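Local coordinates for protein teicoplanin pseudoaglycone deacetylases Orf2 (PDB 2X9L) that probably removes an N-acetyl group from a sugar of the teicoplanin pseudoaglycone, as a zinc-dependent deacetylase of the PIG-L family, at residues S14-D19 with H161-A166; R58-W63 with D97-K102; A156-H161 with W185-Y190. All coordinates share one frame; numbering follows the deposited sequence.

How the contacts relate
Three contacts between segments well apart in sequence build one pocket around a zinc ion. Contact 1 holds the metal near the centre of the chain. Contact 2, with its centre about 14 Å from that of contact 1, closes one side of the pocket, and the two are joined by a salt bridge from Arg101 NH1 to Asp163 OD1 (2.9 Å). Contact 3 lies closer, about 9 Å between centres, and places Asp187 OD2 2.9 Å from His164 ND1, behind a zinc ligand. Contacts 2 and 3 are about 19 Å apart between centres, yet all three touch the same octyl glucoside molecule, which spans the pocket beside the metal.

Contact 1: residues S14-D19 with H161-A166; sequences SPHLDD and HPDHEA. With ZN (zinc ion), chain B; BOG (octyl beta-D-glucopyranoside), chain C.
At His16 and His164 the first torsion (chi1 -60° and -69°) turns the ring anti to its own carbonyl carbon, beside the backbone N, and both rings thereby end at one zinc ion. His16 supplies ND1 and His164 supplies NE2, each 2.2 Å from the metal. Asp19 binds through both carboxylate oxygens, with OD2 at 2.2 Å from the zinc and OD1 longer at 2.5 Å. A water at 2.4 Å from the zinc completes the set; it also donates to Asp18 OD1 and meets O2 and O3 of the octyl glucoside.

A second shell fixes the ligands. The other nitrogen of His16, NE2, donates to the anti lone pair of Asp163 OD2 over 2.7 Å, nearly straight at 162° and close to the ring plane, which limits rotation of the imidazole. Asp163 OD1 is in turn salt-bridged to Arg101. The backbone N of His16 binds Asp19 OD2, so that oxygen serves both metal and loop. His16 points its edge, through CE1, at the face of His161, while Pro15 lays CG over the face of His164, 3.7 Å from the ring centroid. On the far side of that ring from the zinc, ND1 is hydrogen-bonded to Asp187, which would be expected to polarise the imidazole.

The PHLDD and HPDH sequences are consistent with the two metal-site motifs of the PIG-L family. The first occupies the loop between strand 9-14 and helix 19-33, the second opens helix 162-177, and Cys155 of strand 151-155 touches both Pro15 and His164.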
loop_
_atom_site.group_PDB
_atom_site.type_symbol
_atom_site.label_atom_id
_atom_site.label_comp_id
_atom_site.label_asym_id
_atom_site.label_seq_id
_atom_site.Cartn_x
_atom_site.Cartn_y
_atom_site.Cartn_z
ATOM N N SER A 14 3.676 0.468 -2.312
ATOM C CA SER A 14 2.253 0.520 -2.037
ATOM C C SER A 14 1.546 -0.568 -2.851
ATOM O O SER A 14 1.816 -0.724 -4.032
ATOM C CB SER A 14 1.724 1.907 -2.436
ATOM O OG SER A 14 0.356 2.083 -2.099
ATOM N N PRO A 15 0.652 -1.340 -2.216
ATOM C CA PRO A 15 -0.109 -2.326 -2.990
ATOM C C PRO A 15 -0.978 -1.649 -4.047
ATOM O O PRO A 15 -0.880 -1.988 -5.228
ATOM C CB PRO A 15 -1.001 -3.001 -1.941
ATOM C CG PRO A 15 -0.330 -2.720 -0.632
ATOM C CD PRO A 15 0.338 -1.387 -0.778
ATOM N N HIS A 16 -1.817 -0.709 -3.618
ATOM C CA HIS A 16 -2.749 -0.048 -4.525
ATOM C C HIS A 16 -2.505 1.435 -4.574
ATOM O O HIS A 16 -1.765 1.978 -3.757
ATOM C CB HIS A 16 -4.203 -0.265 -4.084
ATOM C CG HIS A 16 -4.608 -1.703 -4.047
ATOM N ND1 HIS A 16 -4.979 -2.346 -2.884
ATOM C CD2 HIS A 16 -4.686 -2.629 -5.028
ATOM C CE1 HIS A 16 -5.265 -3.606 -3.154
ATOM N NE2 HIS A 16 -5.105 -3.800 -4.450
ATOM N N LEU A 17 -3.175 2.087 -5.520
ATOM C CA LEU A 17 -3.073 3.529 -5.684
ATOM C C LEU A 17 -3.884 4.216 -4.586
ATOM O O LEU A 17 -5.070 4.477 -4.748
ATOM C CB LEU A 17 -3.571 3.936 -7.069
ATOM C CG LEU A 17 -2.709 3.335 -8.189
ATOM C CD1 LEU A 17 -3.451 3.329 -9.526
ATOM C CD2 LEU A 17 -1.333 4.016 -8.318
ATOM N N ASP A 18 -3.218 4.432 -3.460
ATOM C CA ASP A 18 -3.694 5.201 -2.301
ATOM C C ASP A 18 -3.175 4.663 -0.968
ATOM O O ASP A 18 -3.171 5.376 0.034
ATOM C CB ASP A 18 -5.214 5.368 -2.235
ATOM C CG ASP A 18 -5.957 4.064 -2.034
ATOM O OD1 ASP A 18 -5.332 2.979 -2.043
ATOM O OD2 ASP A 18 -7.200 4.137 -1.885
ATOM N N ASP A 19 -2.695 3.426 -0.958
ATOM C CA ASP A 19 -2.338 2.814 0.324
ATOM C C ASP A 19 -1.211 3.534 1.052
ATOM O O ASP A 19 -1.292 3.729 2.258
ATOM C CB ASP A 19 -1.970 1.347 0.161
ATOM C CG ASP A 19 -3.162 0.475 -0.163
ATOM O OD1 ASP A 19 -4.153 0.483 0.600
ATOM O OD2 ASP A 19 -3.078 -0.251 -1.173
ATOM N N HIS A 161 -6.083 -8.266 2.718
ATOM C CA HIS A 161 -6.287 -8.119 1.278
ATOM C C HIS A 161 -5.179 -8.884 0.554
ATOM O O HIS A 161 -3.996 -8.710 0.863
ATOM C CB HIS A 161 -6.273 -6.644 0.856
ATOM C CG HIS A 161 -6.686 -6.432 -0.570
ATOM N ND1 HIS A 161 -7.717 -5.592 -0.935
ATOM C CD2 HIS A 161 -6.234 -6.992 -1.715
ATOM C CE1 HIS A 161 -7.871 -5.631 -2.248
ATOM N NE2 HIS A 161 -6.980 -6.472 -2.746
ATOM N N PRO A 162 -5.547 -9.744 -0.410
ATOM C CA PRO A 162 -4.518 -10.583 -1.045
ATOM C C PRO A 162 -3.442 -9.779 -1.781
ATOM O O PRO A 162 -2.303 -10.250 -1.867
ATOM C CB PRO A 162 -5.310 -11.429 -2.053
ATOM C CG PRO A 162 -6.613 -10.700 -2.243
ATOM C CD PRO A 162 -6.895 -10.008 -0.942
ATOM N N ASP A 163 -3.793 -8.608 -2.313
ATOM C CA ASP A 163 -2.820 -7.755 -2.982
ATOM C C ASP A 163 -1.834 -7.183 -1.955
ATOM O O ASP A 163 -0.653 -7.006 -2.248
ATOM C CB ASP A 163 -3.502 -6.594 -3.730
ATOM C CG ASP A 163 -4.277 -7.053 -4.964
ATOM O OD1 ASP A 163 -4.048 -8.190 -5.430
ATOM O OD2 ASP A 163 -5.115 -6.270 -5.467
ATOM N N HIS A 164 -2.320 -6.883 -0.750
ATOM C CA HIS A 164 -1.422 -6.392 0.295
ATOM C C HIS A 164 -0.469 -7.481 0.743
ATOM O O HIS A 164 0.727 -7.236 0.960
ATOM C CB HIS A 164 -2.199 -5.854 1.503
ATOM C CG HIS A 164 -2.938 -4.587 1.215
ATOM N ND1 HIS A 164 -3.026 -3.548 2.120
ATOM C CD2 HIS A 164 -3.591 -4.175 0.101
ATOM C CE1 HIS A 164 -3.717 -2.560 1.582
ATOM N NE2 HIS A 164 -4.072 -2.914 0.358
ATOM N N GLU A 165 -1.008 -8.681 0.912
ATOM C CA GLU A 165 -0.192 -9.816 1.310
ATOM C C GLU A 165 0.877 -10.108 0.261
ATOM O O GLU A 165 2.027 -10.365 0.609
ATOM C CB GLU A 165 -1.069 -11.041 1.573
ATOM C CG GLU A 165 -1.891 -10.915 2.858
ATOM C CD GLU A 165 -2.854 -12.073 3.099
ATOM O OE1 GLU A 165 -3.407 -12.145 4.217
ATOM O OE2 GLU A 165 -3.069 -12.891 2.177
ATOM N N ALA A 166 0.508 -10.052 -1.017
ATOM C CA ALA A 166 1.468 -10.329 -2.086
ATOM C C ALA A 166 2.583 -9.277 -2.087
ATOM O O ALA A 166 3.774 -9.600 -2.262
ATOM C CB ALA A 166 0.772 -10.333 -3.453
HETATM ZN ZN ZN B . -4.946 -1.358 -0.947
HETATM C C1 BOG C . -10.083 -2.694 -2.102
HETATM O O1 BOG C . -10.367 -3.264 -0.859
HETATM C C2 BOG C . -9.179 -1.455 -2.139
HETATM O O2 BOG C . -9.371 -0.483 -1.163
HETATM C C3 BOG C . -8.699 -0.984 -3.519
HETATM O O3 BOG C . -7.724 -0.022 -3.576
HETATM C C4 BOG C . -8.765 -1.985 -4.687
HETATM O O4 BOG C . -8.579 -1.469 -5.964
HETATM C C5 BOG C . -9.683 -3.212 -4.528
HETATM O O5 BOG C . -10.099 -3.596 -3.208
HETATM C C6 BOG C . -9.526 -4.345 -5.501
HETATM O O6 BOG C . -8.378 -5.060 -5.224
HETATM C "C1'" BOG C . -11.368 -4.225 -0.784
HETATM C "C2'" BOG C . -11.638 -4.793 0.589
HETATM C "C3'" BOG C . -11.195 -6.203 0.878
HETATM C "C4'" BOG C . -12.016 -7.332 0.292
HETATM C "C5'" BOG C . -11.428 -8.733 0.291
HETATM C "C6'" BOG C . -11.498 -9.527 -0.990
HETATM C "C7'" BOG C . -10.341 -9.428 -1.949
HETATM C "C8'" BOG C . -10.270 -8.256 -2.882
HETATM O O HOH W 1 -6.551 0.403 -1.196
#

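Contact 2: residues R58-W63 with D97-K102; sequences RMHTIW and DSIYRK. With BOG (octyl beta-D-glucopyranoside), chain C.
His60 NE2 and Tyr100 OH meet at 2.9 Å in the polar bond that joins these segments, either atom being able to donate. The hydroxyl lies near the plane of the imidazole, and NE2 near that of the phenol ring. The rings meet rim to rim, their planes 49° apart. The other nitrogen of His60, ND1, is hydrogen-bonded to the carbonyl of Pro67; the two bonds together fix the rotation of the ring.

Ile99 makes the apolar part of the contact. Its CG1 sits between the backbone N and the carbonyl carbon (chi1 54°), which sends the two branches to different partners. CD1 reaches CH2 of the Trp63 indole at 3.8 Å, whereas CG2 faces CG of selenomethionine Met59 at 4.1 Å. CG1 itself covers a face of the neighbouring Tyr100 ring.

Beyond this packing the glucoside begins. Its O6 donates to Asp97 OD1 over 2.6 Å and accepts from Ser98 OG at the same distance, while its O4 lies at the edge of the Trp63 indole, 3.5 Å from CZ2. Asp97 is a ligand of a further zinc site seen for this protein, which it shares with His16 and Asp163. Arg75 makes a cation-pi contact with Trp63. Helix 54-62 ends against the loop that follows strand 89-92, and Ala71, at the start of helix 71-86, packs on His60, Trp63 and Tyr100 alike.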
loop_
_atom_site.group_PDB
_atom_site.type_symbol
_atom_site.label_atom_id
_atom_site.label_comp_id
_atom_site.label_asym_id
_atom_site.label_seq_id
_atom_site.Cartn_x
_atom_site.Cartn_y
_atom_site.Cartn_z
ATOM N N ARG A 58 -18.966 -3.293 -10.916
ATOM C CA ARG A 58 -19.553 -2.796 -9.670
ATOM C C ARG A 58 -18.614 -1.878 -8.890
ATOM O O ARG A 58 -19.050 -0.872 -8.330
ATOM C CB ARG A 58 -20.004 -3.953 -8.770
ATOM C CG ARG A 58 -21.170 -4.742 -9.321
ATOM C CD ARG A 58 -21.373 -6.054 -8.554
ATOM N NE ARG A 58 -21.481 -5.853 -7.111
ATOM C CZ ARG A 58 -21.646 -6.834 -6.223
ATOM N NH1 ARG A 58 -21.725 -8.099 -6.622
ATOM N NH2 ARG A 58 -21.737 -6.551 -4.927
HETATM N N MSE A 59 -17.331 -2.228 -8.836
HETATM C CA MSE A 59 -16.365 -1.378 -8.136
HETATM C C MSE A 59 -16.201 -0.052 -8.856
HETATM O O MSE A 59 -16.084 1.001 -8.223
HETATM C CB MSE A 59 -15.012 -2.072 -8.021
HETATM C CG MSE A 59 -15.063 -3.325 -7.172
HETATM SE SE MSE A 59 -15.496 -2.824 -5.337
HETATM C CE MSE A 59 -14.208 -1.405 -5.163
ATOM N N HIS A 60 -16.189 -0.103 -10.184
ATOM C CA HIS A 60 -16.051 1.127 -10.954
ATOM C C HIS A 60 -17.190 2.072 -10.600
ATOM O O HIS A 60 -16.989 3.270 -10.440
ATOM C CB HIS A 60 -16.013 0.832 -12.447
ATOM C CG HIS A 60 -14.771 0.117 -12.888
ATOM N ND1 HIS A 60 -14.597 -0.358 -14.170
ATOM C CD2 HIS A 60 -13.651 -0.226 -12.204
ATOM C CE1 HIS A 60 -13.417 -0.952 -14.260
ATOM N NE2 HIS A 60 -12.820 -0.877 -13.083
ATOM N N THR A 61 -18.396 1.528 -10.475
ATOM C CA THR A 61 -19.547 2.344 -10.100
ATOM C C THR A 61 -19.394 2.938 -8.703
ATOM O O THR A 61 -19.739 4.098 -8.467
ATOM C CB THR A 61 -20.865 1.535 -10.188
ATOM O OG1 THR A 61 -21.107 1.186 -11.560
ATOM C CG2 THR A 61 -22.026 2.362 -9.671
ATOM N N ILE A 62 -18.871 2.153 -7.770
ATOM C CA ILE A 62 -18.643 2.667 -6.423
ATOM C C ILE A 62 -17.595 3.785 -6.436
ATOM O O ILE A 62 -17.614 4.691 -5.599
ATOM C CB ILE A 62 -18.216 1.537 -5.464
ATOM C CG1 ILE A 62 -19.421 0.650 -5.166
ATOM C CG2 ILE A 62 -17.633 2.114 -4.188
ATOM C CD1 ILE A 62 -19.083 -0.654 -4.461
ATOM N N TRP A 63 -16.697 3.732 -7.412
ATOM C CA TRP A 63 -15.657 4.739 -7.536
ATOM C C TRP A 63 -16.127 5.952 -8.325
ATOM O O TRP A 63 -15.326 6.808 -8.652
ATOM C CB TRP A 63 -14.412 4.162 -8.203
ATOM C CG TRP A 63 -13.712 3.136 -7.356
ATOM C CD1 TRP A 63 -13.748 3.033 -5.997
ATOM C CD2 TRP A 63 -12.860 2.077 -7.818
ATOM N NE1 TRP A 63 -12.978 1.971 -5.582
ATOM C CE2 TRP A 63 -12.417 1.373 -6.679
ATOM C CE3 TRP A 63 -12.421 1.662 -9.085
ATOM C CZ2 TRP A 63 -11.565 0.273 -6.765
ATOM C CZ3 TRP A 63 -11.575 0.559 -9.166
ATOM C CH2 TRP A 63 -11.157 -0.119 -8.012
ATOM N N ASP A 97 -4.646 -5.089 -10.533
ATOM C CA ASP A 97 -5.481 -5.130 -9.334
ATOM C C ASP A 97 -6.291 -6.424 -9.316
ATOM O O ASP A 97 -6.606 -6.976 -10.357
ATOM C CB ASP A 97 -6.430 -3.931 -9.362
ATOM C CG ASP A 97 -7.032 -3.600 -8.003
ATOM O OD1 ASP A 97 -6.702 -4.240 -6.988
ATOM O OD2 ASP A 97 -7.854 -2.665 -7.957
ATOM N N SER A 98 -6.631 -6.889 -8.123
ATOM C CA SER A 98 -7.320 -8.161 -7.944
ATOM C C SER A 98 -8.589 -8.292 -8.792
ATOM O O SER A 98 -8.908 -9.390 -9.271
ATOM C CB SER A 98 -7.650 -8.398 -6.475
ATOM O OG SER A 98 -8.623 -7.478 -6.005
ATOM N N ILE A 99 -9.298 -7.185 -8.983
ATOM C CA ILE A 99 -10.547 -7.234 -9.735
ATOM C C ILE A 99 -10.357 -7.423 -11.243
ATOM O O ILE A 99 -11.331 -7.582 -11.976
ATOM C CB ILE A 99 -11.414 -5.976 -9.521
ATOM C CG1 ILE A 99 -10.607 -4.707 -9.829
ATOM C CG2 ILE A 99 -11.974 -5.933 -8.108
ATOM C CD1 ILE A 99 -11.485 -3.426 -9.870
ATOM N N TYR A 100 -9.119 -7.387 -11.717
ATOM C CA TYR A 100 -8.879 -7.538 -13.150
ATOM C C TYR A 100 -8.170 -8.841 -13.457
ATOM O O TYR A 100 -7.985 -9.175 -14.626
ATOM C CB TYR A 100 -8.031 -6.382 -13.692
ATOM C CG TYR A 100 -8.576 -5.018 -13.361
ATOM C CD1 TYR A 100 -7.788 -4.074 -12.706
ATOM C CD2 TYR A 100 -9.876 -4.677 -13.687
ATOM C CE1 TYR A 100 -8.280 -2.819 -12.399
ATOM C CE2 TYR A 100 -10.380 -3.419 -13.393
ATOM C CZ TYR A 100 -9.575 -2.493 -12.751
ATOM O OH TYR A 100 -10.060 -1.244 -12.439
ATOM N N ARG A 101 -7.748 -9.564 -12.421
ATOM C CA ARG A 101 -6.970 -10.785 -12.644
ATOM C C ARG A 101 -7.835 -11.999 -12.947
ATOM O O ARG A 101 -8.941 -12.135 -12.442
ATOM C CB ARG A 101 -6.034 -11.078 -11.466
ATOM C CG ARG A 101 -4.983 -9.970 -11.239
ATOM C CD ARG A 101 -3.711 -10.506 -10.578
ATOM N NE ARG A 101 -3.928 -11.047 -9.237
ATOM C CZ ARG A 101 -4.000 -10.312 -8.130
ATOM N NH1 ARG A 101 -3.901 -8.991 -8.196
ATOM N NH2 ARG A 101 -4.174 -10.891 -6.951
ATOM N N LYS A 102 -7.297 -12.885 -13.778
ATOM C CA LYS A 102 -7.951 -14.151 -14.105
ATOM C C LYS A 102 -7.114 -15.315 -13.616
ATOM O O LYS A 102 -5.893 -15.202 -13.468
ATOM C CB LYS A 102 -8.147 -14.283 -15.611
ATOM C CG LYS A 102 -9.294 -13.469 -16.159
ATOM C CD LYS A 102 -9.441 -13.713 -17.661
ATOM C CE LYS A 102 -8.110 -13.494 -18.367
ATOM N NZ LYS A 102 -8.194 -13.638 -19.855
HETATM C C1 BOG C . -10.083 -2.694 -2.102
HETATM O O1 BOG C . -10.367 -3.264 -0.859
HETATM C C2 BOG C . -9.179 -1.455 -2.139
HETATM O O2 BOG C . -9.371 -0.483 -1.163
HETATM C C3 BOG C . -8.699 -0.984 -3.519
HETATM O O3 BOG C . -7.724 -0.022 -3.576
HETATM C C4 BOG C . -8.765 -1.985 -4.687
HETATM O O4 BOG C . -8.579 -1.469 -5.964
HETATM C C5 BOG C . -9.683 -3.212 -4.528
HETATM O O5 BOG C . -10.099 -3.596 -3.208
HETATM C C6 BOG C . -9.526 -4.345 -5.501
HETATM O O6 BOG C . -8.378 -5.060 -5.224
HETATM C "C1'" BOG C . -11.368 -4.225 -0.784
HETATM C "C2'" BOG C . -11.638 -4.793 0.589
HETATM C "C3'" BOG C . -11.195 -6.203 0.878
HETATM C "C4'" BOG C . -12.016 -7.332 0.292
HETATM C "C5'" BOG C . -11.428 -8.733 0.291
HETATM C "C6'" BOG C . -11.498 -9.527 -0.990
HETATM C "C7'" BOG C . -10.341 -9.428 -1.949
HETATM C "C8'" BOG C . -10.270 -8.256 -2.882
#

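Contact 3: residues A156-H161 with W185-Y190; sequences AAIGEH and WEDLPY. With BOG (octyl beta-D-glucopyranoside), chain C.
Hydrogen bonds join Ala156 and Ile158 to the second segment. Ala156 N donates to the carbonyl of Trp185 over 3.1 Å, in the carbonyl plane, one residue past the end of strand 151-155. The Asp187 carboxylate then reaches into the opposite loop. Its CG is anti to its own carbonyl carbon (chi1 -51°), a turn that places OD1 2.9 Å from Ile158 N in a weak bond. Ala157 N lies 2.9 Å from the same OD1. With OD2 directed to the zinc ligand His164, this one carboxylate ties the loop backbone to the metal site.

Van der Waals packing fills the flanks. Ile158 CD1 lies 3.9 Å from CG of Glu186, whose extended chain carries its carboxylate away toward His250, its partner in another zinc site seen for this protein. Tyr190 sets CB against the Ile158 carbonyl oxygen at 3.5 Å. Its ring passes beside Gly159, where the missing side chain leaves room for CD2, 4.3 Å from the glycine CA.

Ligand contacts come from the end of the same tyrosine: the glucoside O2 donates to Tyr190 OH at 3.2 Å. The His161 ring has the tail carbon C8' of this molecule over a face.

A type II beta turn from Ala157 to Glu160, with Gly159 in its third position, shapes the first loop, and a cis peptide before Pro189 bends the second. The two loops follow the C-terminal ends of adjacent parallel strands 151-155 and 182-185, which helix 162-177 joins in a beta-alpha-beta crossover; the pocket lies at these ends, as is usual in Rossmann-like alpha/beta folds.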
loop_
_atom_site.group_PDB
_atom_site.type_symbol
_atom_site.label_atom_id
_atom_site.label_comp_id
_atom_site.label_asym_id
_atom_site.label_seq_id
_atom_site.Cartn_x
_atom_site.Cartn_y
_atom_site.Cartn_z
ATOM N N ALA A 156 1.852 -3.808 6.160
ATOM C CA ALA A 156 1.765 -4.977 7.032
ATOM C C ALA A 156 0.725 -5.996 6.553
ATOM O O ALA A 156 0.722 -7.146 7.003
ATOM C CB ALA A 156 1.430 -4.532 8.478
ATOM N N ALA A 157 -0.169 -5.560 5.666
ATOM C CA ALA A 157 -1.264 -6.395 5.181
ATOM C C ALA A 157 -2.292 -6.708 6.277
ATOM O O ALA A 157 -2.963 -7.741 6.247
ATOM C CB ALA A 157 -0.741 -7.682 4.521
ATOM N N ILE A 158 -2.405 -5.813 7.247
ATOM C CA ILE A 158 -3.513 -5.889 8.188
ATOM C C ILE A 158 -4.800 -5.781 7.387
ATOM O O ILE A 158 -4.944 -4.899 6.536
ATOM C CB ILE A 158 -3.449 -4.776 9.228
ATOM C CG1 ILE A 158 -2.239 -4.987 10.134
ATOM C CG2 ILE A 158 -4.742 -4.728 10.044
ATOM C CD1 ILE A 158 -1.946 -3.801 11.046
ATOM N N GLY A 159 -5.730 -6.693 7.629
ATOM C CA GLY A 159 -6.947 -6.705 6.836
ATOM C C GLY A 159 -6.961 -7.839 5.833
ATOM O O GLY A 159 -8.023 -8.207 5.319
ATOM N N GLU A 160 -5.778 -8.374 5.538
ATOM C CA GLU A 160 -5.656 -9.593 4.732
ATOM C C GLU A 160 -6.068 -9.479 3.266
ATOM O O GLU A 160 -6.348 -10.493 2.625
ATOM C CB GLU A 160 -6.436 -10.731 5.392
ATOM C CG GLU A 160 -5.959 -11.042 6.780
ATOM C CD GLU A 160 -6.705 -12.206 7.390
ATOM O OE1 GLU A 160 -7.773 -11.967 7.992
ATOM O OE2 GLU A 160 -6.231 -13.352 7.251
ATOM N N HIS A 161 -6.083 -8.266 2.718
ATOM C CA HIS A 161 -6.287 -8.119 1.278
ATOM C C HIS A 161 -5.179 -8.884 0.554
ATOM O O HIS A 161 -3.996 -8.710 0.863
ATOM C CB HIS A 161 -6.273 -6.644 0.856
ATOM C CG HIS A 161 -6.686 -6.432 -0.570
ATOM N ND1 HIS A 161 -7.717 -5.592 -0.935
ATOM C CD2 HIS A 161 -6.234 -6.992 -1.715
ATOM C CE1 HIS A 161 -7.871 -5.631 -2.248
ATOM N NE2 HIS A 161 -6.980 -6.472 -2.746
ATOM N N TRP A 185 4.211 -0.556 7.506
ATOM C CA TRP A 185 3.282 0.394 8.115
ATOM C C TRP A 185 1.980 -0.282 8.515
ATOM O O TRP A 185 1.619 -1.330 7.990
ATOM C CB TRP A 185 2.981 1.578 7.188
ATOM C CG TRP A 185 2.335 1.227 5.869
ATOM C CD1 TRP A 185 1.123 0.616 5.672
ATOM C CD2 TRP A 185 2.856 1.508 4.572
ATOM N NE1 TRP A 185 0.874 0.480 4.321
ATOM C CE2 TRP A 185 1.929 1.020 3.627
ATOM C CE3 TRP A 185 4.029 2.120 4.114
ATOM C CZ2 TRP A 185 2.138 1.127 2.247
ATOM C CZ3 TRP A 185 4.244 2.219 2.746
ATOM C CH2 TRP A 185 3.298 1.719 1.827
ATOM N N GLU A 186 1.288 0.321 9.467
ATOM C CA GLU A 186 -0.047 -0.135 9.827
ATOM C C GLU A 186 -1.048 0.253 8.731
ATOM O O GLU A 186 -1.283 1.441 8.482
ATOM C CB GLU A 186 -0.437 0.492 11.164
ATOM C CG GLU A 186 -1.741 0.009 11.692
ATOM C CD GLU A 186 -2.091 0.643 13.010
ATOM O OE1 GLU A 186 -2.636 -0.077 13.871
ATOM O OE2 GLU A 186 -1.819 1.853 13.177
ATOM N N ASP A 187 -1.623 -0.741 8.054
ATOM C CA ASP A 187 -2.543 -0.446 6.946
ATOM C C ASP A 187 -3.724 0.378 7.418
ATOM O O ASP A 187 -4.462 -0.049 8.298
ATOM C CB ASP A 187 -3.083 -1.728 6.291
ATOM C CG ASP A 187 -1.990 -2.695 5.916
ATOM O OD1 ASP A 187 -1.275 -3.144 6.839
ATOM O OD2 ASP A 187 -1.852 -3.012 4.703
ATOM N N LEU A 188 -3.924 1.549 6.815
ATOM C CA LEU A 188 -5.114 2.356 7.124
ATOM C C LEU A 188 -5.997 2.504 5.888
ATOM O O LEU A 188 -5.485 2.586 4.772
ATOM C CB LEU A 188 -4.693 3.734 7.637
ATOM C CG LEU A 188 -3.818 3.749 8.892
ATOM C CD1 LEU A 188 -3.255 5.139 9.159
ATOM C CD2 LEU A 188 -4.616 3.272 10.096
ATOM N N PRO A 189 -7.326 2.552 6.078
ATOM C CA PRO A 189 -8.034 2.524 7.367
ATOM C C PRO A 189 -8.321 1.117 7.893
ATOM O O PRO A 189 -9.045 0.985 8.883
ATOM C CB PRO A 189 -9.353 3.208 7.031
ATOM C CG PRO A 189 -9.605 2.783 5.627
ATOM C CD PRO A 189 -8.249 2.844 4.965
ATOM N N TYR A 190 -7.750 0.089 7.276
ATOM C CA TYR A 190 -8.072 -1.292 7.659
ATOM C C TYR A 190 -7.872 -1.555 9.147
ATOM O O TYR A 190 -8.658 -2.270 9.769
ATOM C CB TYR A 190 -7.222 -2.286 6.873
ATOM C CG TYR A 190 -7.433 -2.233 5.385
ATOM C CD1 TYR A 190 -6.782 -1.283 4.601
ATOM C CD2 TYR A 190 -8.260 -3.153 4.753
ATOM C CE1 TYR A 190 -6.969 -1.238 3.231
ATOM C CE2 TYR A 190 -8.452 -3.120 3.377
ATOM C CZ TYR A 190 -7.802 -2.162 2.625
ATOM O OH TYR A 190 -7.988 -2.124 1.258
HETATM C C1 BOG C . -10.083 -2.694 -2.102
HETATM O O1 BOG C . -10.367 -3.264 -0.859
HETATM C C2 BOG C . -9.179 -1.455 -2.139
HETATM O O2 BOG C . -9.371 -0.483 -1.163
HETATM C C3 BOG C . -8.699 -0.984 -3.519
HETATM O O3 BOG C . -7.724 -0.022 -3.576
HETATM C C4 BOG C . -8.765 -1.985 -4.687
HETATM O O4 BOG C . -8.579 -1.469 -5.964
HETATM C C5 BOG C . -9.683 -3.212 -4.528
HETATM O O5 BOG C . -10.099 -3.596 -3.208
HETATM C C6 BOG C . -9.526 -4.345 -5.501
HETATM O O6 BOG C . -8.378 -5.060 -5.224
HETATM C "C1'" BOG C . -11.368 -4.225 -0.784
HETATM C "C2'" BOG C . -11.638 -4.793 0.589
HETATM C "C3'" BOG C . -11.195 -6.203 0.878
HETATM C "C4'" BOG C . -12.016 -7.332 0.292
HETATM C "C5'" BOG C . -11.428 -8.733 0.291
HETATM C "C6'" BOG C . -11.498 -9.527 -0.990
HETATM C "C7'" BOG C . -10.341 -9.428 -1.949
HETATM C "C8'" BOG C . -10.270 -8.256 -2.882
#